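Local coordinates for Serine/threonine-protein kinase PknI (Mycobacterium tuberculosis, PDB 5XLM) that is a membrane serine/threonine protein kinase that slows mycobacterial growth in the host, represented here by its extracellular sensor domain, and probably works as a dimer, at residues V34-T39 / F68-T73; T39-I44 / D61-W66; I44-Q49 / I166-V171. All coordinates share one frame; numbering follows the deposited sequence.

Contact 1. Residues V34-T39 / F68-T73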
loop_
_atom_site.group_PDB
_atom_site.type_symbol
_atom_site.label_atom_id
_atom_site.label_comp_id
_atom_site.label_asym_id
_atom_site.label_seq_id
_atom_site.Cartn_x
_atom_site.Cartn_y
_atom_site.Cartn_z
ATOM N N VAL A 34 13.388 -0.394 -8.338
ATOM C CA VAL A 34 13.735 0.905 -7.754
ATOM C C VAL A 34 13.274 0.923 -6.300
ATOM O O VAL A 34 12.096 0.630 -6.025
ATOM C CB VAL A 34 13.088 2.040 -8.551
ATOM C CG1 VAL A 34 13.487 3.391 -7.973
ATOM C CG2 VAL A 34 13.470 1.944 -10.022
ATOM N N PRO A 35 14.146 1.233 -5.342
ATOM C CA PRO A 35 13.728 1.198 -3.937
ATOM C C PRO A 35 12.664 2.243 -3.644
ATOM O O PRO A 35 12.603 3.301 -4.275
ATOM C CB PRO A 35 15.025 1.486 -3.170
ATOM C CG PRO A 35 15.904 2.187 -4.153
ATOM C CD PRO A 35 15.566 1.597 -5.492
ATOM N N LEU A 36 11.807 1.926 -2.677
ATOM C CA LEU A 36 10.767 2.840 -2.213
ATOM C C LEU A 36 11.315 3.580 -0.997
ATOM O O LEU A 36 11.299 3.060 0.122
ATOM C CB LEU A 36 9.482 2.085 -1.881
ATOM C CG LEU A 36 8.805 1.337 -3.034
ATOM C CD1 LEU A 36 7.533 0.645 -2.564
ATOM C CD2 LEU A 36 8.511 2.281 -4.191
ATOM N N ASP A 37 11.814 4.794 -1.220
ATOM C CA ASP A 37 12.344 5.626 -0.146
ATOM C C ASP A 37 11.864 7.053 -0.344
ATOM O O ASP A 37 12.078 7.639 -1.410
ATOM C CB ASP A 37 13.875 5.576 -0.100
ATOM C CG ASP A 37 14.394 4.447 0.767
ATOM O OD1 ASP A 37 14.736 3.378 0.217
ATOM O OD2 ASP A 37 14.449 4.627 2.002
ATOM N N GLY A 38 11.226 7.610 0.681
ATOM C CA GLY A 38 10.706 8.957 0.662
ATOM C C GLY A 38 9.254 8.983 1.073
ATOM O O GLY A 38 8.678 7.974 1.494
ATOM N N THR A 39 8.649 10.161 0.953
ATOM C CA THR A 39 7.233 10.320 1.250
ATOM C C THR A 39 6.408 9.917 0.035
ATOM O O THR A 39 6.644 10.404 -1.076
ATOM C CB THR A 39 6.920 11.762 1.645
ATOM O OG1 THR A 39 7.674 12.113 2.813
ATOM C CG2 THR A 39 5.432 11.923 1.936
ATOM N N PHE A 68 8.089 5.713 3.243
ATOM C CA PHE A 68 8.616 4.427 2.808
ATOM C C PHE A 68 10.126 4.371 3.000
ATOM O O PHE A 68 10.831 5.356 2.762
ATOM C CB PHE A 68 8.284 4.170 1.334
ATOM C CG PHE A 68 6.968 3.479 1.108
ATOM C CD1 PHE A 68 6.925 2.123 0.828
ATOM C CD2 PHE A 68 5.777 4.187 1.156
ATOM C CE1 PHE A 68 5.719 1.482 0.609
ATOM C CE2 PHE A 68 4.567 3.550 0.939
ATOM C CZ PHE A 68 4.539 2.196 0.666
ATOM N N ARG A 69 10.616 3.210 3.428
ATOM C CA ARG A 69 12.040 2.912 3.419
ATOM C C ARG A 69 12.220 1.473 2.954
ATOM O O ARG A 69 11.397 0.604 3.258
ATOM C CB ARG A 69 12.678 3.138 4.801
ATOM C CG ARG A 69 12.627 1.940 5.722
ATOM C CD ARG A 69 12.910 2.304 7.171
ATOM N NE ARG A 69 14.327 2.508 7.460
ATOM C CZ ARG A 69 14.822 3.599 8.035
ATOM N NH1 ARG A 69 14.015 4.590 8.391
ATOM N NH2 ARG A 69 16.124 3.696 8.263
ATOM N N THR A 70 13.286 1.229 2.196
ATOM C CA THR A 70 13.517 -0.064 1.567
ATOM C C THR A 70 14.904 -0.576 1.928
ATOM O O THR A 70 15.870 0.191 1.955
ATOM C CB THR A 70 13.368 0.030 0.040
ATOM O OG1 THR A 70 12.023 0.399 -0.290
ATOM C CG2 THR A 70 13.695 -1.300 -0.625
ATOM N N SER A 71 14.990 -1.872 2.220
ATOM C CA SER A 71 16.262 -2.545 2.452
ATOM C C SER A 71 16.271 -3.852 1.674
ATOM O O SER A 71 15.317 -4.634 1.752
ATOM C CB SER A 71 16.493 -2.803 3.946
ATOM O OG SER A 71 15.537 -3.710 4.464
ATOM N N CYS A 72 17.340 -4.083 0.919
ATOM C CA CYS A 72 17.454 -5.242 0.046
ATOM C C CYS A 72 18.602 -6.131 0.498
ATOM O O CYS A 72 19.692 -5.644 0.817
ATOM C CB CYS A 72 17.682 -4.823 -1.413
ATOM S SG CYS A 72 16.358 -3.853 -2.188
ATOM N N THR A 73 18.345 -7.434 0.529
ATOM C CA THR A 73 19.390 -8.439 0.661
ATOM C C THR A 73 19.782 -8.846 -0.756
ATOM O O THR A 73 19.172 -8.357 -1.716
ATOM C CB THR A 73 18.893 -9.630 1.483
ATOM O OG1 THR A 73 17.973 -10.399 0.699
ATOM C CG2 THR A 73 18.203 -9.148 2.750
#
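T70 and L36 meet through a side-chain hydroxyl and a backbone carbonyl. T70 OG1 donates a hydrogen bond to L36 O at 2.8 Å. The hydroxyl sits above the carbonyl plane, with a C=O...donor angle of 105°. T70 OG1 lies beside its own backbone N (chi1 -63°), which turns the hydroxyl to the 34-39 segment and leaves CG2 against P35 CB. The backbone N of T70 goes to a side chain instead. It donates to D37 OD1 over 3.3 Å, a long bond bent to 138° at the hydrogen, and meets the carboxylate from above its plane. D37 OD2 comes within 3.3 Å of R69 CA. D37 O takes a hydrogen bond from R174 NE.

Regular pairing begins one residue on. G38 and F68 form an antiparallel hydrogen-bonded pair, where strand 38-51 joins strand 62-72. G38 N reaches F68 O at 3.1 Å, and F68 N reaches G38 O at 2.9 Å. F68 O also receives a CA-H...O contact from D37 CA. The G38 backbone angles suit glycine, since a CB would press on the preceding carbonyl.

L36 and F68 lie side by side and point the same way. L36 CB and CD1 each come to 3.7 Å from F68 CD1. W109 touches L36 and T70, and Y40 packs edge-to-face with F68.

The segment thus enters the sheet through side-chain bonds first. T70 and D37 take up polar backbone atoms that regular strand pairing does not serve here, beside an apolar L36-F68 contact.

Contact 2. Residues T39-I44 / D61-W66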
loop_
_atom_site.group_PDB
_atom_site.type_symbol
_atom_site.label_atom_id
_atom_site.label_comp_id
_atom_site.label_asym_id
_atom_site.label_seq_id
_atom_site.Cartn_x
_atom_site.Cartn_y
_atom_site.Cartn_z
ATOM N N THR A 39 8.649 10.161 0.953
ATOM C CA THR A 39 7.233 10.320 1.250
ATOM C C THR A 39 6.408 9.917 0.035
ATOM O O THR A 39 6.644 10.404 -1.076
ATOM C CB THR A 39 6.920 11.762 1.645
ATOM O OG1 THR A 39 7.674 12.113 2.813
ATOM C CG2 THR A 39 5.432 11.923 1.936
ATOM N N TYR A 40 5.443 9.028 0.248
ATOM C CA TYR A 40 4.596 8.519 -0.822
ATOM C C TYR A 40 3.132 8.779 -0.504
ATOM O O TYR A 40 2.697 8.634 0.644
ATOM C CB TYR A 40 4.823 7.019 -1.047
ATOM C CG TYR A 40 6.051 6.704 -1.866
ATOM C CD1 TYR A 40 7.318 6.727 -1.296
ATOM C CD2 TYR A 40 5.946 6.381 -3.214
ATOM C CE1 TYR A 40 8.441 6.438 -2.043
ATOM C CE2 TYR A 40 7.065 6.091 -3.971
ATOM C CZ TYR A 40 8.309 6.122 -3.381
ATOM O OH TYR A 40 9.427 5.833 -4.128
ATOM N N ARG A 41 2.383 9.166 -1.529
ATOM C CA ARG A 41 0.947 9.390 -1.433
ATOM C C ARG A 41 0.234 8.232 -2.119
ATOM O O ARG A 41 0.463 7.975 -3.306
ATOM C CB ARG A 41 0.562 10.723 -2.071
ATOM C CG ARG A 41 -0.899 10.841 -2.463
ATOM C CD ARG A 41 -1.181 12.207 -3.067
ATOM N NE ARG A 41 -2.461 12.248 -3.765
ATOM C CZ ARG A 41 -2.604 12.025 -5.066
ATOM N NH1 ARG A 41 -1.545 11.746 -5.815
ATOM N NH2 ARG A 41 -3.809 12.082 -5.622
ATOM N N ILE A 42 -0.616 7.534 -1.373
ATOM C CA ILE A 42 -1.338 6.371 -1.875
ATOM C C ILE A 42 -2.804 6.749 -2.019
ATOM O O ILE A 42 -3.435 7.203 -1.058
ATOM C CB ILE A 42 -1.171 5.155 -0.952
ATOM C CG1 ILE A 42 0.307 4.777 -0.835
ATOM C CG2 ILE A 42 -1.993 3.980 -1.464
ATOM C CD1 ILE A 42 0.559 3.532 -0.008
ATOM N N GLU A 43 -3.343 6.567 -3.220
ATOM C CA GLU A 43 -4.749 6.832 -3.503
ATOM C C GLU A 43 -5.456 5.499 -3.710
ATOM O O GLU A 43 -5.164 4.777 -4.669
ATOM C CB GLU A 43 -4.909 7.733 -4.724
ATOM C CG GLU A 43 -6.355 8.121 -5.007
ATOM C CD GLU A 43 -6.499 9.014 -6.227
ATOM O OE1 GLU A 43 -5.872 8.716 -7.266
ATOM O OE2 GLU A 43 -7.232 10.021 -6.141
ATOM N N ILE A 44 -6.373 5.173 -2.805
ATOM C CA ILE A 44 -7.234 4.005 -2.948
ATOM C C ILE A 44 -8.501 4.469 -3.656
ATOM O O ILE A 44 -9.360 5.114 -3.051
ATOM C CB ILE A 44 -7.545 3.368 -1.589
ATOM C CG1 ILE A 44 -6.248 2.989 -0.875
ATOM C CG2 ILE A 44 -8.423 2.140 -1.761
ATOM C CD1 ILE A 44 -5.418 1.965 -1.621
ATOM N N ASP A 61 -12.632 8.405 -3.828
ATOM C CA ASP A 61 -11.283 7.895 -3.648
ATOM C C ASP A 61 -10.671 8.499 -2.390
ATOM O O ASP A 61 -11.012 9.613 -1.983
ATOM C CB ASP A 61 -10.422 8.225 -4.869
ATOM C CG ASP A 61 -11.089 7.837 -6.175
ATOM O OD1 ASP A 61 -11.956 6.938 -6.159
ATOM O OD2 ASP A 61 -10.744 8.430 -7.219
ATOM N N VAL A 62 -9.760 7.756 -1.767
ATOM C CA VAL A 62 -9.184 8.144 -0.484
ATOM C C VAL A 62 -7.669 8.199 -0.619
ATOM O O VAL A 62 -7.038 7.205 -1.000
ATOM C CB VAL A 62 -9.594 7.182 0.642
ATOM C CG1 VAL A 62 -8.883 7.549 1.933
ATOM C CG2 VAL A 62 -11.105 7.213 0.837
ATOM N N ASN A 63 -7.089 9.354 -0.299
ATOM C CA ASN A 63 -5.647 9.554 -0.331
ATOM C C ASN A 63 -5.077 9.489 1.080
ATOM O O ASN A 63 -5.663 10.029 2.024
ATOM C CB ASN A 63 -5.289 10.902 -0.961
ATOM C CG ASN A 63 -5.691 10.994 -2.417
ATOM O OD1 ASN A 63 -4.899 10.694 -3.311
ATOM N ND2 ASN A 63 -6.924 11.413 -2.665
ATOM N N THR A 64 -3.932 8.823 1.214
ATOM C CA THR A 64 -3.187 8.763 2.463
ATOM C C THR A 64 -1.707 8.924 2.148
ATOM O O THR A 64 -1.264 8.677 1.024
ATOM C CB THR A 64 -3.427 7.447 3.219
ATOM O OG1 THR A 64 -3.146 6.339 2.356
ATOM C CG2 THR A 64 -4.867 7.358 3.704
ATOM N N TRP A 65 -0.942 9.343 3.151
ATOM C CA TRP A 65 0.478 9.612 2.978
ATOM C C TRP A 65 1.303 8.694 3.865
ATOM O O TRP A 65 0.943 8.430 5.017
ATOM C CB TRP A 65 0.799 11.079 3.273
ATOM C CG TRP A 65 0.445 11.970 2.126
ATOM C CD1 TRP A 65 1.290 12.441 1.163
ATOM C CD2 TRP A 65 -0.856 12.471 1.800
ATOM N NE1 TRP A 65 0.598 13.218 0.267
ATOM C CE2 TRP A 65 -0.722 13.250 0.633
ATOM C CE3 TRP A 65 -2.119 12.345 2.385
ATOM C CZ2 TRP A 65 -1.801 13.901 0.042
ATOM C CZ3 TRP A 65 -3.193 12.991 1.794
ATOM C CH2 TRP A 65 -3.027 13.758 0.634
ATOM N N TRP A 66 2.415 8.210 3.314
ATOM C CA TRP A 66 3.236 7.202 3.962
ATOM C C TRP A 66 4.706 7.549 3.786
ATOM O O TRP A 66 5.102 8.160 2.789
ATOM C CB TRP A 66 2.954 5.806 3.390
ATOM C CG TRP A 66 1.515 5.395 3.489
ATOM C CD1 TRP A 66 0.492 5.779 2.669
ATOM C CD2 TRP A 66 0.941 4.515 4.461
ATOM N NE1 TRP A 66 -0.684 5.197 3.075
ATOM C CE2 TRP A 66 -0.436 4.414 4.171
ATOM C CE3 TRP A 66 1.457 3.802 5.547
ATOM C CZ2 TRP A 66 -1.302 3.632 4.931
ATOM C CZ3 TRP A 66 0.595 3.024 6.300
ATOM C CH2 TRP A 66 -0.769 2.945 5.989
#
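An antiparallel strand pair, 38-51 with 62-72, carries this contact in the antiparallel sheet of the sensor domain. Six backbone hydrogen bonds join Y40 to W66, I42 to T64 and I44 to V62, each pair bonded in both directions. The straightest is Y40 N to W66 O, 2.7 Å and 177° at the hydrogen.

On one face R41 runs alongside W65. With chi1 at 160° the R41 chain swings away from its own N and runs extended along one face of the indole. R41 CB stands over the five-membered ring in a CH-pi contact, 3.8 Å from its centroid. The guanidinium travels on to N63, its plane 14° from the amide plane. N63 OD1 lies 2.9 Å from R41 NH2. H89 stacks on W65. E43 lies beside N63, but its OE1 accepts a hydrogen bond from Q45 NE2.

The non-hydrogen-bonded pairs R41-W65 and E43-N63, which alternate with the bonded ones, put their side chains on the same face. Y40, I42, I44, V62, T64 and W66 occupy the other. There I42 CD1 rests over the W66 ring, 3.5 Å from W66 CD1. W66 NE1 donates to T64 OG1 at 2.8 Å, which ties the indole to its own strand. F100 meets W66 edge-to-face.

Contact 3. Residues I44-Q49 / I166-V171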
loop_
_atom_site.group_PDB
_atom_site.type_symbol
_atom_site.label_atom_id
_atom_site.label_comp_id
_atom_site.label_asym_id
_atom_site.label_seq_id
_atom_site.Cartn_x
_atom_site.Cartn_y
_atom_site.Cartn_z
ATOM N N ILE A 44 -6.373 5.173 -2.805
ATOM C CA ILE A 44 -7.234 4.005 -2.948
ATOM C C ILE A 44 -8.501 4.469 -3.656
ATOM O O ILE A 44 -9.360 5.114 -3.051
ATOM C CB ILE A 44 -7.545 3.368 -1.589
ATOM C CG1 ILE A 44 -6.248 2.989 -0.875
ATOM C CG2 ILE A 44 -8.423 2.140 -1.761
ATOM C CD1 ILE A 44 -5.418 1.965 -1.621
ATOM N N GLN A 45 -8.617 4.142 -4.944
ATOM C CA GLN A 45 -9.672 4.692 -5.794
ATOM C C GLN A 45 -10.923 3.825 -5.677
ATOM O O GLN A 45 -11.247 3.010 -6.544
ATOM C CB GLN A 45 -9.185 4.803 -7.231
ATOM C CG GLN A 45 -7.928 5.641 -7.368
ATOM C CD GLN A 45 -7.369 5.625 -8.771
ATOM O OE1 GLN A 45 -7.608 4.690 -9.536
ATOM N NE2 GLN A 45 -6.621 6.665 -9.122
ATOM N N ARG A 46 -11.648 4.032 -4.575
ATOM C CA ARG A 46 -12.860 3.273 -4.291
ATOM C C ARG A 46 -14.008 3.601 -5.237
ATOM O O ARG A 46 -15.012 2.880 -5.235
ATOM C CB ARG A 46 -13.293 3.503 -2.840
ATOM C CG ARG A 46 -12.661 2.533 -1.846
ATOM C CD ARG A 46 -13.023 2.873 -0.406
ATOM N NE ARG A 46 -12.550 1.851 0.525
ATOM C CZ ARG A 46 -11.353 1.860 1.104
ATOM N NH1 ARG A 46 -11.008 0.885 1.934
ATOM N NH2 ARG A 46 -10.500 2.846 0.855
ATOM N N SER A 47 -13.889 4.654 -6.049
ATOM C CA SER A 47 -14.897 4.917 -7.068
ATOM C C SER A 47 -14.842 3.912 -8.209
ATOM O O SER A 47 -15.727 3.934 -9.072
ATOM C CB SER A 47 -14.735 6.330 -7.626
ATOM O OG SER A 47 -13.470 6.496 -8.243
ATOM N N LYS A 48 -13.829 3.044 -8.236
ATOM C CA LYS A 48 -13.678 2.025 -9.268
ATOM C C LYS A 48 -13.698 0.620 -8.676
ATOM O O LYS A 48 -13.187 -0.320 -9.294
ATOM C CB LYS A 48 -12.383 2.251 -10.049
ATOM C CG LYS A 48 -12.272 3.622 -10.695
ATOM C CD LYS A 48 -10.810 3.989 -10.898
ATOM C CE LYS A 48 -10.638 5.084 -11.935
ATOM N NZ LYS A 48 -9.199 5.403 -12.146
ATOM N N GLN A 49 -14.277 0.465 -7.489
ATOM C CA GLN A 49 -14.311 -0.825 -6.818
ATOM C C GLN A 49 -15.158 -1.826 -7.597
ATOM O O GLN A 49 -16.228 -1.489 -8.114
ATOM C CB GLN A 49 -14.862 -0.653 -5.404
ATOM C CG GLN A 49 -15.067 -1.943 -4.652
ATOM C CD GLN A 49 -15.396 -1.706 -3.196
ATOM O OE1 GLN A 49 -14.971 -0.711 -2.607
ATOM N NE2 GLN A 49 -16.162 -2.615 -2.606
ATOM N N ILE A 166 -12.894 -8.567 -4.070
ATOM C CA ILE A 166 -13.096 -7.136 -4.259
ATOM C C ILE A 166 -11.776 -6.506 -4.682
ATOM O O ILE A 166 -10.751 -6.675 -4.010
ATOM C CB ILE A 166 -13.628 -6.481 -2.975
ATOM C CG1 ILE A 166 -14.881 -7.207 -2.486
ATOM C CG2 ILE A 166 -13.917 -5.012 -3.215
ATOM C CD1 ILE A 166 -15.472 -6.620 -1.223
ATOM N N ARG A 167 -11.799 -5.774 -5.793
ATOM C CA ARG A 167 -10.614 -5.130 -6.340
ATOM C C ARG A 167 -10.837 -3.626 -6.391
ATOM O O ARG A 167 -11.866 -3.163 -6.893
ATOM C CB ARG A 167 -10.285 -5.669 -7.734
ATOM C CG ARG A 167 -9.883 -7.134 -7.742
ATOM C CD ARG A 167 -9.571 -7.621 -9.146
ATOM N NE ARG A 167 -9.252 -9.044 -9.171
ATOM C CZ ARG A 167 -10.162 -10.008 -9.265
ATOM N NH1 ARG A 167 -11.450 -9.703 -9.341
ATOM N NH2 ARG A 167 -9.788 -11.280 -9.281
ATOM N N ILE A 168 -9.873 -2.872 -5.866
ATOM C CA ILE A 168 -9.936 -1.418 -5.836
ATOM C C ILE A 168 -8.637 -0.889 -6.431
ATOM O O ILE A 168 -7.561 -1.134 -5.878
ATOM C CB ILE A 168 -10.132 -0.870 -4.413
ATOM C CG1 ILE A 168 -11.286 -1.593 -3.716
ATOM C CG2 ILE A 168 -10.393 0.624 -4.454
ATOM C CD1 ILE A 168 -11.140 -1.680 -2.212
ATOM N N PRO A 169 -8.675 -0.173 -7.557
ATOM C CA PRO A 169 -7.434 0.362 -8.131
ATOM C C PRO A 169 -6.724 1.293 -7.160
ATOM O O PRO A 169 -7.347 1.942 -6.315
ATOM C CB PRO A 169 -7.916 1.112 -9.377
ATOM C CG PRO A 169 -9.199 0.432 -9.741
ATOM C CD PRO A 169 -9.836 0.064 -8.431
ATOM N N ALA A 170 -5.398 1.345 -7.282
ATOM C CA ALA A 170 -4.566 2.126 -6.378
ATOM C C ALA A 170 -3.425 2.769 -7.149
ATOM O O ALA A 170 -2.890 2.181 -8.093
ATOM C CB ALA A 170 -4.005 1.260 -5.243
ATOM N N VAL A 171 -3.057 3.980 -6.738
ATOM C CA VAL A 171 -1.943 4.719 -7.317
ATOM C C VAL A 171 -1.066 5.224 -6.183
ATOM O O VAL A 171 -1.573 5.689 -5.155
ATOM C CB VAL A 171 -2.424 5.895 -8.197
ATOM C CG1 VAL A 171 -1.240 6.691 -8.730
ATOM C CG2 VAL A 171 -3.284 5.391 -9.343
#
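Q45 N donates to P169 O at 2.9 Å, a fairly straight bond of 157° and the one backbone hydrogen bond between these segments. It lies where strand 38-51 breaks beside strand 165-174 in the antiparallel sheet. I44 and A170 still form a non-hydrogen-bonded pair, and I44 CD1 lies 4.0 Å from A170 CB. Q45 then forms the centre of an inverse gamma turn, and a short 3-10 segment follows at 46-47.

I168 CG2 packs against this bend. It meets I44 CG2 at 3.7 Å, R46 CG beside it, and Q45 O at 3.3 Å. Farther along, Q49 runs beside I168 with its chain extended, and chi1 174° sends CG away from the Q49 N. Q49 CG thereby reaches I166 CG2 at 3.6 Å. P169 packs by its ring: CG and CD face K48 CB, and CB meets Q45 OE1.

Around these contacts, hydrogen bonds set the bend. R46 N to I44 O closes the gamma turn, and K48 N bonds to Q45 O. S47 OG binds D61 OD1, linking the bend to the residues before strand 62-72. R167 makes a cation-pi contact with Y53.

With NE2 held by E43, the Q45 amide lies next to V171, NE2 3.6 Å from V171 CG2. K48 NZ reaches Q45 OE1 at 3.1 Å, from above the carbonyl plane.

All three contacts involve strand 38-51. Contacts 1 and 2 pair it with strand 62-72 and share T39. Their centres are about 16 Å apart, and F68 CD2 of contact 1 packs on Y40 CB of contact 2 at 3.7 Å. Contact 3 brings in strand 165-174 and shares I44 with contact 2, about 12 Å from centre to centre. E43 N of contact 2 lies 2.8 Å from V171 O of contact 3, a probable hydrogen bond; strand 38-51 thus pairs with both 62-72 and 165-174. Contacts 1 and 3 do not touch. Their centres are about 24 Å apart, on opposite sides of the chain's centre. The kinase domain lies outside this extracellular piece.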